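Local coordinates for protein urocanate hydratase (Paenibacillus sp. Soil724D2, PDB 7NED) that probably hydrates thiourocanate in bacterial ergothioneine breakdown, as an NAD+-dependent member of the urocanase family that also binds urocanate, at residues Arg18-Ala21 against Leu22-Leu26; Gly138-Glu141 against Ile142-Ile146; Leu508-Thr511 against Leu512-Thr516; Leu521-Asp525 against Ala526-Glu530. All blocks are in the same frame, centred on the assembly; numbering follows the deposited sequence.

Contact 1 (Arg18-Ala21 against Leu22-Leu26)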
loop_
_atom_site.group_PDB
_atom_site.type_symbol
_atom_site.label_atom_id
_atom_site.label_comp_id
_atom_site.label_asym_id
_atom_site.label_seq_id
_atom_site.Cartn_x
_atom_site.Cartn_y
_atom_site.Cartn_z
ATOM N N ARG A 18 -5.295 -26.868 -0.512
ATOM C CA ARG A 18 -5.190 -25.418 -0.548
ATOM C C ARG A 18 -3.911 -25.014 -1.254
ATOM O O ARG A 18 -3.910 -24.085 -2.068
ATOM C CB ARG A 18 -5.249 -24.847 0.879
ATOM C CG ARG A 18 -6.581 -25.132 1.537
ATOM C CD ARG A 18 -6.626 -24.736 3.012
ATOM N NE ARG A 18 -6.346 -23.324 3.184
ATOM C CZ ARG A 18 -6.044 -22.762 4.356
ATOM N NH1 ARG A 18 -5.988 -23.513 5.461
ATOM N NH2 ARG A 18 -5.801 -21.457 4.421
ATOM N N GLN A 19 -2.809 -25.713 -0.976
ATOM C CA GLN A 19 -1.565 -25.378 -1.641
ATOM C C GLN A 19 -1.637 -25.768 -3.116
ATOM O O GLN A 19 -1.235 -25.001 -3.999
ATOM C CB GLN A 19 -0.400 -26.096 -0.962
ATOM C CG GLN A 19 -0.245 -25.822 0.562
ATOM C CD GLN A 19 -1.015 -26.810 1.418
ATOM O OE1 GLN A 19 -2.163 -27.149 1.134
ATOM N NE2 GLN A 19 -0.375 -27.289 2.468
ATOM N N GLU A 20 -2.160 -26.954 -3.390
ATOM C CA GLU A 20 -2.282 -27.402 -4.778
ATOM C C GLU A 20 -3.107 -26.419 -5.609
ATOM O O GLU A 20 -2.818 -26.178 -6.797
ATOM C CB GLU A 20 -2.916 -28.791 -4.793
ATOM C CG GLU A 20 -3.101 -29.393 -6.198
ATOM C CD GLU A 20 -1.801 -29.983 -6.771
ATOM O OE1 GLU A 20 -0.903 -30.354 -5.980
ATOM O OE2 GLU A 20 -1.689 -30.109 -8.020
ATOM N N ALA A 21 -4.163 -25.859 -5.009
ATOM C CA ALA A 21 -5.025 -24.944 -5.741
ATOM C C ALA A 21 -4.231 -23.744 -6.232
ATOM O O ALA A 21 -4.320 -23.361 -7.408
ATOM C CB ALA A 21 -6.211 -24.501 -4.872
ATOM N N LEU A 22 -3.396 -23.171 -5.356
ATOM C CA LEU A 22 -2.612 -22.022 -5.768
ATOM C C LEU A 22 -1.612 -22.410 -6.847
ATOM O O LEU A 22 -1.371 -21.626 -7.769
ATOM C CB LEU A 22 -1.888 -21.392 -4.566
ATOM C CG LEU A 22 -2.850 -20.979 -3.443
ATOM C CD1 LEU A 22 -2.082 -20.357 -2.241
ATOM C CD2 LEU A 22 -3.956 -20.019 -3.962
ATOM N N LEU A 23 -0.983 -23.584 -6.717
ATOM C CA LEU A 23 -0.034 -24.032 -7.745
ATOM C C LEU A 23 -0.739 -24.187 -9.089
ATOM O O LEU A 23 -0.239 -23.737 -10.132
ATOM C CB LEU A 23 0.616 -25.368 -7.336
ATOM C CG LEU A 23 1.542 -25.999 -8.396
ATOM C CD1 LEU A 23 2.696 -25.015 -8.745
ATOM C CD2 LEU A 23 2.079 -27.322 -7.898
ATOM N N ARG A 24 -1.918 -24.782 -9.078
ATOM C CA ARG A 24 -2.639 -24.942 -10.341
ATOM C C ARG A 24 -3.116 -23.617 -10.901
ATOM O O ARG A 24 -3.226 -23.466 -12.120
ATOM C CB ARG A 24 -3.812 -25.891 -10.150
ATOM C CG ARG A 24 -3.321 -27.296 -9.899
ATOM C CD ARG A 24 -4.474 -28.295 -9.880
ATOM N NE ARG A 24 -3.960 -29.621 -9.527
ATOM C CZ ARG A 24 -4.632 -30.757 -9.725
ATOM N NH1 ARG A 24 -5.863 -30.744 -10.269
ATOM N NH2 ARG A 24 -4.073 -31.904 -9.378
ATOM N N MET A 25 -3.463 -22.653 -10.036
ATOM C CA MET A 25 -3.849 -21.350 -10.564
ATOM C C MET A 25 -2.659 -20.658 -11.221
ATOM O O MET A 25 -2.797 -19.977 -12.255
ATOM C CB MET A 25 -4.429 -20.513 -9.418
ATOM C CG MET A 25 -5.781 -20.997 -9.013
ATOM S SD MET A 25 -6.406 -19.929 -7.754
ATOM C CE MET A 25 -7.205 -18.596 -8.694
ATOM N N LEU A 26 -1.480 -20.808 -10.629
ATOM C CA LEU A 26 -0.271 -20.305 -11.280
ATOM C C LEU A 26 -0.087 -20.946 -12.657
ATOM O O LEU A 26 0.121 -20.255 -13.666
ATOM C CB LEU A 26 0.953 -20.549 -10.382
ATOM C CG LEU A 26 2.326 -20.348 -11.006
ATOM C CD1 LEU A 26 2.511 -18.934 -11.577
ATOM C CD2 LEU A 26 3.431 -20.662 -10.009
#

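Contact 2 (Gly138-Glu141 against Ile142-Ile146)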
loop_
_atom_site.group_PDB
_atom_site.type_symbol
_atom_site.label_atom_id
_atom_site.label_comp_id
_atom_site.label_asym_id
_atom_site.label_seq_id
_atom_site.Cartn_x
_atom_site.Cartn_y
_atom_site.Cartn_z
ATOM N N GLY A 138 -18.412 -8.257 -17.388
ATOM C CA GLY A 138 -18.287 -6.812 -17.207
ATOM C C GLY A 138 -18.565 -6.060 -18.495
ATOM O O GLY A 138 -19.340 -5.113 -18.528
ATOM N N THR A 139 -17.949 -6.494 -19.579
ATOM C CA THR A 139 -18.148 -5.809 -20.853
ATOM C C THR A 139 -19.591 -5.940 -21.324
ATOM O O THR A 139 -20.197 -4.982 -21.827
ATOM C CB THR A 139 -17.181 -6.404 -21.882
ATOM O OG1 THR A 139 -15.844 -6.339 -21.333
ATOM C CG2 THR A 139 -17.235 -5.635 -23.204
ATOM N N TYR A 140 -20.155 -7.127 -21.181
ATOM C CA TYR A 140 -21.552 -7.317 -21.528
ATOM C C TYR A 140 -22.453 -6.400 -20.686
ATOM O O TYR A 140 -23.386 -5.768 -21.215
ATOM C CB TYR A 140 -21.869 -8.804 -21.377
ATOM C CG TYR A 140 -23.329 -9.170 -21.438
ATOM C CD1 TYR A 140 -24.066 -9.341 -20.287
ATOM C CD2 TYR A 140 -23.971 -9.337 -22.672
ATOM C CE1 TYR A 140 -25.420 -9.678 -20.347
ATOM C CE2 TYR A 140 -25.309 -9.664 -22.738
ATOM C CZ TYR A 140 -26.024 -9.845 -21.580
ATOM O OH TYR A 140 -27.353 -10.173 -21.632
ATOM N N GLU A 141 -22.161 -6.271 -19.387
ATOM C CA GLU A 141 -22.938 -5.361 -18.539
ATOM C C GLU A 141 -22.735 -3.902 -18.945
ATOM O O GLU A 141 -23.652 -3.086 -18.814
ATOM C CB GLU A 141 -22.561 -5.535 -17.057
ATOM C CG GLU A 141 -23.016 -6.855 -16.365
ATOM C CD GLU A 141 -24.503 -7.207 -16.575
ATOM O OE1 GLU A 141 -24.815 -8.429 -16.780
ATOM O OE2 GLU A 141 -25.337 -6.266 -16.548
ATOM N N ILE A 142 -21.542 -3.542 -19.423
ATOM C CA ILE A 142 -21.371 -2.199 -19.992
ATOM C C ILE A 142 -22.290 -2.014 -21.191
ATOM O O ILE A 142 -23.002 -1.004 -21.301
ATOM C CB ILE A 142 -19.905 -1.939 -20.388
ATOM C CG1 ILE A 142 -18.997 -1.896 -19.165
ATOM C CG2 ILE A 142 -19.805 -0.632 -21.202
ATOM C CD1 ILE A 142 -17.501 -2.001 -19.512
ATOM N N PHE A 143 -22.230 -2.957 -22.145
ATOM C CA PHE A 143 -23.072 -2.844 -23.335
ATOM C C PHE A 143 -24.552 -2.810 -22.959
ATOM O O PHE A 143 -25.319 -2.003 -23.508
ATOM C CB PHE A 143 -22.781 -3.995 -24.297
ATOM C CG PHE A 143 -21.415 -3.926 -24.945
ATOM C CD1 PHE A 143 -20.718 -2.732 -25.014
ATOM C CD2 PHE A 143 -20.840 -5.053 -25.497
ATOM C CE1 PHE A 143 -19.447 -2.674 -25.617
ATOM C CE2 PHE A 143 -19.566 -4.996 -26.099
ATOM C CZ PHE A 143 -18.878 -3.800 -26.148
ATOM N N GLN A 144 -24.970 -3.632 -21.980
ATOM C CA GLN A 144 -26.386 -3.641 -21.596
ATOM C C GLN A 144 -26.797 -2.351 -20.895
ATOM O O GLN A 144 -27.922 -1.871 -21.093
ATOM C CB GLN A 144 -26.729 -4.846 -20.720
ATOM C CG GLN A 144 -26.705 -6.190 -21.491
ATOM C CD GLN A 144 -27.743 -6.285 -22.619
ATOM O OE1 GLN A 144 -27.688 -5.540 -23.605
ATOM N NE2 GLN A 144 -28.667 -7.228 -22.494
ATOM N N SER A 145 -25.915 -1.791 -20.056
ATOM C CA SER A 145 -26.185 -0.500 -19.434
ATOM C C SER A 145 -26.368 0.590 -20.488
ATOM O O SER A 145 -27.308 1.391 -20.425
ATOM C CB SER A 145 -25.050 -0.155 -18.459
ATOM O OG SER A 145 -25.253 1.142 -17.929
ATOM N N ILE A 146 -25.484 0.619 -21.480
ATOM C CA ILE A 146 -25.636 1.554 -22.591
ATOM C C ILE A 146 -26.971 1.335 -23.296
ATOM O O ILE A 146 -27.669 2.297 -23.641
ATOM C CB ILE A 146 -24.448 1.406 -23.560
ATOM C CG1 ILE A 146 -23.153 1.898 -22.894
ATOM C CG2 ILE A 146 -24.729 2.108 -24.899
ATOM C CD1 ILE A 146 -21.891 1.625 -23.755
#

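Contact 3 (Leu508-Thr511 against Leu512-Thr516)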
loop_
_atom_site.group_PDB
_atom_site.type_symbol
_atom_site.label_atom_id
_atom_site.label_comp_id
_atom_site.label_asym_id
_atom_site.label_seq_id
_atom_site.Cartn_x
_atom_site.Cartn_y
_atom_site.Cartn_z
ATOM N N LEU A 508 -14.294 -19.117 4.096
ATOM C CA LEU A 508 -15.016 -18.582 2.946
ATOM C C LEU A 508 -16.043 -17.556 3.388
ATOM O O LEU A 508 -16.187 -16.496 2.774
ATOM C CB LEU A 508 -15.711 -19.714 2.195
ATOM C CG LEU A 508 -14.796 -20.734 1.543
ATOM C CD1 LEU A 508 -15.667 -21.918 1.135
ATOM C CD2 LEU A 508 -14.200 -20.082 0.308
ATOM N N GLU A 509 -16.815 -17.894 4.418
ATOM C CA GLU A 509 -17.811 -16.974 4.944
ATOM C C GLU A 509 -17.169 -15.681 5.416
ATOM O O GLU A 509 -17.664 -14.586 5.114
ATOM C CB GLU A 509 -18.546 -17.644 6.106
ATOM C CG GLU A 509 -19.810 -16.948 6.562
ATOM C CD GLU A 509 -20.421 -17.690 7.745
ATOM O OE1 GLU A 509 -19.842 -17.639 8.838
ATOM O OE2 GLU A 509 -21.422 -18.382 7.577
ATOM N N THR A 510 -16.088 -15.805 6.210
ATOM C CA THR A 510 -15.481 -14.634 6.850
ATOM C C THR A 510 -14.883 -13.722 5.806
ATOM O O THR A 510 -15.163 -12.518 5.796
ATOM C CB THR A 510 -14.426 -15.055 7.875
ATOM O OG1 THR A 510 -15.013 -16.004 8.797
ATOM C CG2 THR A 510 -13.839 -13.819 8.650
ATOM N N THR A 511 -14.094 -14.292 4.882
ATOM C CA THR A 511 -13.463 -13.494 3.839
ATOM C C THR A 511 -14.483 -12.863 2.905
ATOM O O THR A 511 -14.388 -11.672 2.586
ATOM C CB THR A 511 -12.481 -14.341 3.027
ATOM O OG1 THR A 511 -11.326 -14.596 3.830
ATOM C CG2 THR A 511 -12.036 -13.582 1.807
ATOM N N LEU A 512 -15.444 -13.650 2.412
ATOM C CA LEU A 512 -16.345 -13.103 1.405
ATOM C C LEU A 512 -17.266 -12.031 2.009
ATOM O O LEU A 512 -17.512 -10.992 1.386
ATOM C CB LEU A 512 -17.138 -14.248 0.734
ATOM C CG LEU A 512 -16.226 -15.128 -0.162
ATOM C CD1 LEU A 512 -16.922 -16.427 -0.657
ATOM C CD2 LEU A 512 -15.657 -14.336 -1.368
ATOM N N ASN A 513 -17.788 -12.249 3.222
ATOM C CA ASN A 513 -18.602 -11.186 3.827
ATOM C C ASN A 513 -17.794 -9.895 4.005
ATOM O O ASN A 513 -18.335 -8.795 3.868
ATOM C CB ASN A 513 -19.146 -11.614 5.181
ATOM C CG ASN A 513 -20.276 -12.604 5.086
ATOM O OD1 ASN A 513 -20.956 -12.735 4.054
ATOM N ND2 ASN A 513 -20.532 -13.270 6.207
ATOM N N ASN A 514 -16.509 -10.002 4.339
ATOM C CA ASN A 514 -15.709 -8.785 4.548
ATOM C C ASN A 514 -15.159 -8.215 3.251
ATOM O O ASN A 514 -14.918 -7.002 3.158
ATOM C CB ASN A 514 -14.536 -9.067 5.513
ATOM C CG ASN A 514 -15.010 -9.410 6.899
ATOM O OD1 ASN A 514 -16.191 -9.215 7.202
ATOM N ND2 ASN A 514 -14.123 -9.983 7.734
ATOM N N ASP A 515 -14.934 -9.063 2.251
ATOM C CA ASP A 515 -14.468 -8.558 0.967
ATOM C C ASP A 515 -15.548 -7.707 0.317
ATOM O O ASP A 515 -15.277 -6.588 -0.130
ATOM C CB ASP A 515 -14.054 -9.721 0.076
ATOM C CG ASP A 515 -13.282 -9.271 -1.158
ATOM O OD1 ASP A 515 -12.332 -8.465 -1.037
ATOM O OD2 ASP A 515 -13.623 -9.743 -2.273
ATOM N N THR A 516 -16.803 -8.181 0.325
ATOM C CA THR A 516 -17.869 -7.331 -0.186
ATOM C C THR A 516 -18.295 -6.288 0.837
ATOM O O THR A 516 -18.645 -5.172 0.451
ATOM C CB THR A 516 -19.084 -8.172 -0.621
ATOM O OG1 THR A 516 -19.474 -9.066 0.422
ATOM C CG2 THR A 516 -18.689 -8.994 -1.840
#

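Contact 4 (Leu521-Asp525 against Ala526-Glu530)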
loop_
_atom_site.group_PDB
_atom_site.type_symbol
_atom_site.label_atom_id
_atom_site.label_comp_id
_atom_site.label_asym_id
_atom_site.label_seq_id
_atom_site.Cartn_x
_atom_site.Cartn_y
_atom_site.Cartn_z
ATOM N N LEU A 521 -19.148 -0.427 2.206
ATOM C CA LEU A 521 -18.890 0.726 3.065
ATOM C C LEU A 521 -18.029 1.761 2.371
ATOM O O LEU A 521 -18.159 2.956 2.660
ATOM C CB LEU A 521 -18.236 0.316 4.386
ATOM C CG LEU A 521 -19.062 -0.522 5.351
ATOM C CD1 LEU A 521 -18.460 -0.503 6.737
ATOM C CD2 LEU A 521 -20.488 0.064 5.408
ATOM N N ARG A 522 -17.140 1.342 1.456
ATOM C CA ARG A 522 -16.323 2.335 0.756
ATOM C C ARG A 522 -17.197 3.286 -0.057
ATOM O O ARG A 522 -16.945 4.496 -0.088
ATOM C CB ARG A 522 -15.297 1.634 -0.150
ATOM C CG ARG A 522 -14.273 2.554 -0.740
ATOM C CD ARG A 522 -14.699 3.080 -2.130
ATOM N NE ARG A 522 -13.726 4.061 -2.559
ATOM C CZ ARG A 522 -13.752 5.334 -2.190
ATOM N NH1 ARG A 522 -14.725 5.781 -1.392
ATOM N NH2 ARG A 522 -12.800 6.167 -2.609
ATOM N N TYR A 523 -18.205 2.751 -0.758
ATOM C CA TYR A 523 -19.120 3.595 -1.512
ATOM C C TYR A 523 -20.119 4.281 -0.587
ATOM O O TYR A 523 -20.497 5.427 -0.839
ATOM C CB TYR A 523 -19.825 2.773 -2.628
ATOM C CG TYR A 523 -18.828 2.579 -3.734
ATOM C CD1 TYR A 523 -18.710 3.523 -4.738
ATOM C CD2 TYR A 523 -17.876 1.551 -3.671
ATOM C CE1 TYR A 523 -17.714 3.427 -5.706
ATOM C CE2 TYR A 523 -16.871 1.448 -4.637
ATOM C CZ TYR A 523 -16.794 2.395 -5.640
ATOM O OH TYR A 523 -15.826 2.318 -6.622
ATOM N N ALA A 524 -20.523 3.628 0.498
ATOM C CA ALA A 524 -21.373 4.319 1.468
ATOM C C ALA A 524 -20.670 5.547 2.026
ATOM O O ALA A 524 -21.261 6.631 2.108
ATOM C CB ALA A 524 -21.766 3.372 2.601
ATOM N N ASP A 525 -19.379 5.403 2.375
ATOM C CA ASP A 525 -18.605 6.524 2.880
ATOM C C ASP A 525 -18.568 7.663 1.885
ATOM O O ASP A 525 -18.531 8.830 2.280
ATOM C CB ASP A 525 -17.179 6.093 3.191
ATOM C CG ASP A 525 -16.364 7.220 3.776
ATOM O OD1 ASP A 525 -16.529 7.454 4.999
ATOM O OD2 ASP A 525 -15.600 7.885 3.020
ATOM N N ALA A 526 -18.533 7.354 0.590
ATOM C CA ALA A 526 -18.473 8.443 -0.372
ATOM C C ALA A 526 -19.833 9.081 -0.619
ATOM O O ALA A 526 -19.918 10.035 -1.399
ATOM C CB ALA A 526 -17.886 7.967 -1.702
ATOM N N GLY A 527 -20.890 8.563 -0.014
ATOM C CA GLY A 527 -22.193 9.203 -0.085
ATOM C C GLY A 527 -23.158 8.563 -1.053
ATOM O O GLY A 527 -24.185 9.178 -1.362
ATOM N N TYR A 528 -22.860 7.361 -1.556
ATOM C CA TYR A 528 -23.733 6.739 -2.561
ATOM C C TYR A 528 -24.942 6.128 -1.883
ATOM O O TYR A 528 -24.815 5.366 -0.923
ATOM C CB TYR A 528 -22.985 5.685 -3.381
ATOM C CG TYR A 528 -22.071 6.355 -4.363
ATOM C CD1 TYR A 528 -22.547 6.788 -5.596
ATOM C CD2 TYR A 528 -20.748 6.613 -4.035
ATOM C CE1 TYR A 528 -21.731 7.457 -6.471
ATOM C CE2 TYR A 528 -19.917 7.269 -4.907
ATOM C CZ TYR A 528 -20.404 7.699 -6.118
ATOM O OH TYR A 528 -19.575 8.349 -6.988
ATOM N N GLU A 529 -26.122 6.493 -2.373
ATOM C CA GLU A 529 -27.358 6.059 -1.738
ATOM C C GLU A 529 -27.614 4.564 -1.929
ATOM O O GLU A 529 -28.215 3.921 -1.057
ATOM C CB GLU A 529 -28.490 6.922 -2.290
ATOM C CG GLU A 529 -29.740 6.882 -1.501
ATOM C CD GLU A 529 -29.499 6.997 -0.023
ATOM O OE1 GLU A 529 -30.322 6.400 0.688
ATOM O OE2 GLU A 529 -28.537 7.681 0.411
ATOM N N GLU A 530 -27.186 3.986 -3.067
ATOM C CA GLU A 530 -27.287 2.536 -3.231
ATOM C C GLU A 530 -26.545 1.806 -2.118
ATOM O O GLU A 530 -26.993 0.762 -1.630
ATOM C CB GLU A 530 -26.724 2.113 -4.601
ATOM C CG GLU A 530 -27.297 2.835 -5.823
ATOM C CD GLU A 530 -26.542 4.123 -6.282
ATOM O OE1 GLU A 530 -25.936 4.898 -5.450
ATOM O OE2 GLU A 530 -26.561 4.349 -7.527
HETATM O O HOH W 1 -23.978 6.580 1.494
#

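Contact 1 (Arg18-Ala21 against Leu22-Leu26)
Helix 17-31 of the N-terminal urocanase domain carries an i to i+4 salt bridge between Glu20 and Arg24. Glu20 OE2 accepts from Arg24 NE at 2.8 Å, with a nearly straight N-H...O angle of 162°. The carboxylate oxygen uses its anti lone pair and lies in the guanidinium plane. The two flat groups stand almost upright to each other, with planes 82° apart, and of the two carboxylate oxygens OE2 is the one that meets Arg24. Arg24 NH2 adds a weak second bond to Glu20 OE2 at 3.3 Å. Glu20 leaves the backbone with CG opposite its N, and a bend at chi2 of 79° turns the carboxylate along the helix toward Arg24. The Arg24 chain is extended, and its CG passes 3.3 Å from Glu20 O. The backbone runs alongside: Arg24 N bonds to Glu20 O at 2.8 Å, and Met25 N to Ala21 O at 2.9 Å. Glu20 OE2 also pairs with Arg13, while Arg24 NH1 bonds to the carbonyls of Gly9 and Leu356. With an alanine in place of Arg24, Glu20 would probably keep Arg13 but lose this mate, and the Gly9 and Leu356 carbonyls would lose a donor. The helix is wedged between two neighbours: Leu23 and Leu26 pack on helix 52-64, whereas Ala21, Leu22 and Met25 lie against strand 490-498.

Contact 2 (Gly138-Glu141 against Ile142-Ile146)
Gln144 CG lies over one face of the Tyr140 ring, one turn back on helix 133-150, in a CH-pi contact. This CG sits 3.9 Å from the Tyr140 centroid, 17° off the normal and shifted toward the rim. A second CH-pi contact runs from Thr139 to Phe143, whose side chains lie side by side. Thr139 CG2 is 4.1 Å from the Phe143 centroid, again over the face. CG2 reaches the ring because it stands opposite the Thr139 backbone N, while OG1 (chi1 -54°) turns back to the Val135 carbonyl. Thr139 O also sits over a face of the Phe143 ring, 3.5 Å from Phe143 CG. Helix backbone bonds also join the segments. Phe143 N to Thr139 O is 2.9 Å, and Gln144 N to Tyr140 O is 2.8 Å. Tyr140 OH lies 3.3 Å from Gln144 NE2 and bonds to Asn382 OD1. Tyr140 and Phe143 also touch Ala175 on helix 172-178, and Ile142 packs on Phe311 of strand 309-312. The chemistry is aliphatic carbon on aromatic face, with the polar ends of Thr139 and Tyr140 bonded elsewhere. The CH-pi contacts hold both rings along the helix, and Tyr140 carries it to Asn382 and Trp383 of helix 378-390.

Contact 3 (Leu508-Thr511 against Leu512-Thr516)
Glu509 and Asn513 lie side by side on helix 502-525 and point the same way. Glu509 CG is 3.8 Å from Asn513 ND2, and the carboxylate and amide planes are nearly parallel, 7° apart. Thr510 and Asn514 repeat the pattern, with Thr510 CG2 at 4.0 Å from Asn514 ND2. Leu512 CG is anti to its carbonyl carbon (chi1 -70°), beside the backbone N, and so comes within 3.2 Å of Leu508 O. Beneath the side chains run the i to i+4 backbone bonds, the shortest being Asp515 N to Thr511 O at 2.7 Å. Leu512 O is held twice: Thr516 N at 3.1 Å and Thr516 OG1 at 2.9 Å reach it from opposite faces of the carbonyl plane. Further out, Asn513 OD1 bonds to Thr409 OG1, and Asp515 joins Arg432 in a salt bridge and bonds to Asn464 and Asn468. Replacing Asn513 by an alanine would probably deprive Thr409 of this bond and uncover the flank of Glu509. Asn514 ND2 bonds to Ser471 OG and to Lys83 O of the second subunit. In this helix of the C-terminal domain, Leu508 and Leu512 pack on helix 407-420 and strand 490-498, with the Asn514 flank in the dimer interface.

Contact 4 (Leu521-Asp525 against Ala526-Glu530)
Tyr523 and Tyr528 meet where helix 502-525 ends, and the backbone there is capped. Tyr528 N donates to Tyr523 O at 3.1 Å, reaching back over the last turn. Gly527 N donates to Ala524 O at 2.9 Å, from well above the carbonyl plane. The two bonds satisfy NH groups beyond the helix end. Ala526 N is held less well, by weak bonds to Arg522 O at 3.3 Å and to Tyr523 O. Ala524 O has a second donor, a water at 2.8 Å. The same water donates to Tyr528 O, also at 2.8 Å, and so bridges the turn. Gly527 has a positive phi of 102°, at which a side chain would collide with Ala526 O. The side chains follow the turn. The two tyrosines run side by side, each with CG anti to its carbonyl carbon (chi1 near -75°). The ring planes are 56° apart, with Tyr523 CD1 3.8 Å from Tyr528 CD2. Tyr523 O lies at the edge of the Tyr528 ring, 3.4 Å from CD2. Outside partners take the polar ends. Tyr528 OH bonds to Lys451 N, Arg522 NH2 to Ser454 OG, and Asp525 OD1 forms a salt bridge with Lys77 of the second subunit. The turn is a Schellman motif in which Gly527 breaks the helix and Tyr528 is already the N-cap residue of helix 529-538.

In the fold
From the N terminus the four contacts follow one another in series. Each is local, so none closes a long loop, and none nests in or crosses another. Contact 1 belongs to the N-terminal domain, yet its helix leans on strand 490-498, from the C-terminal part of the chain. Contact 2 lies in the Rossmann-like domain, across the chain's centre from contact 1, with centres about 32 Å apart. Contacts 3 and 4 share helix 502-525, one within it and one at its end, and their nearest atoms are about 5 Å apart. Both touch the second subunit. Strand 490-498 lies between contacts 1 and 3, meeting one through Thr495 and Val497, the other through Val494 and Leu496.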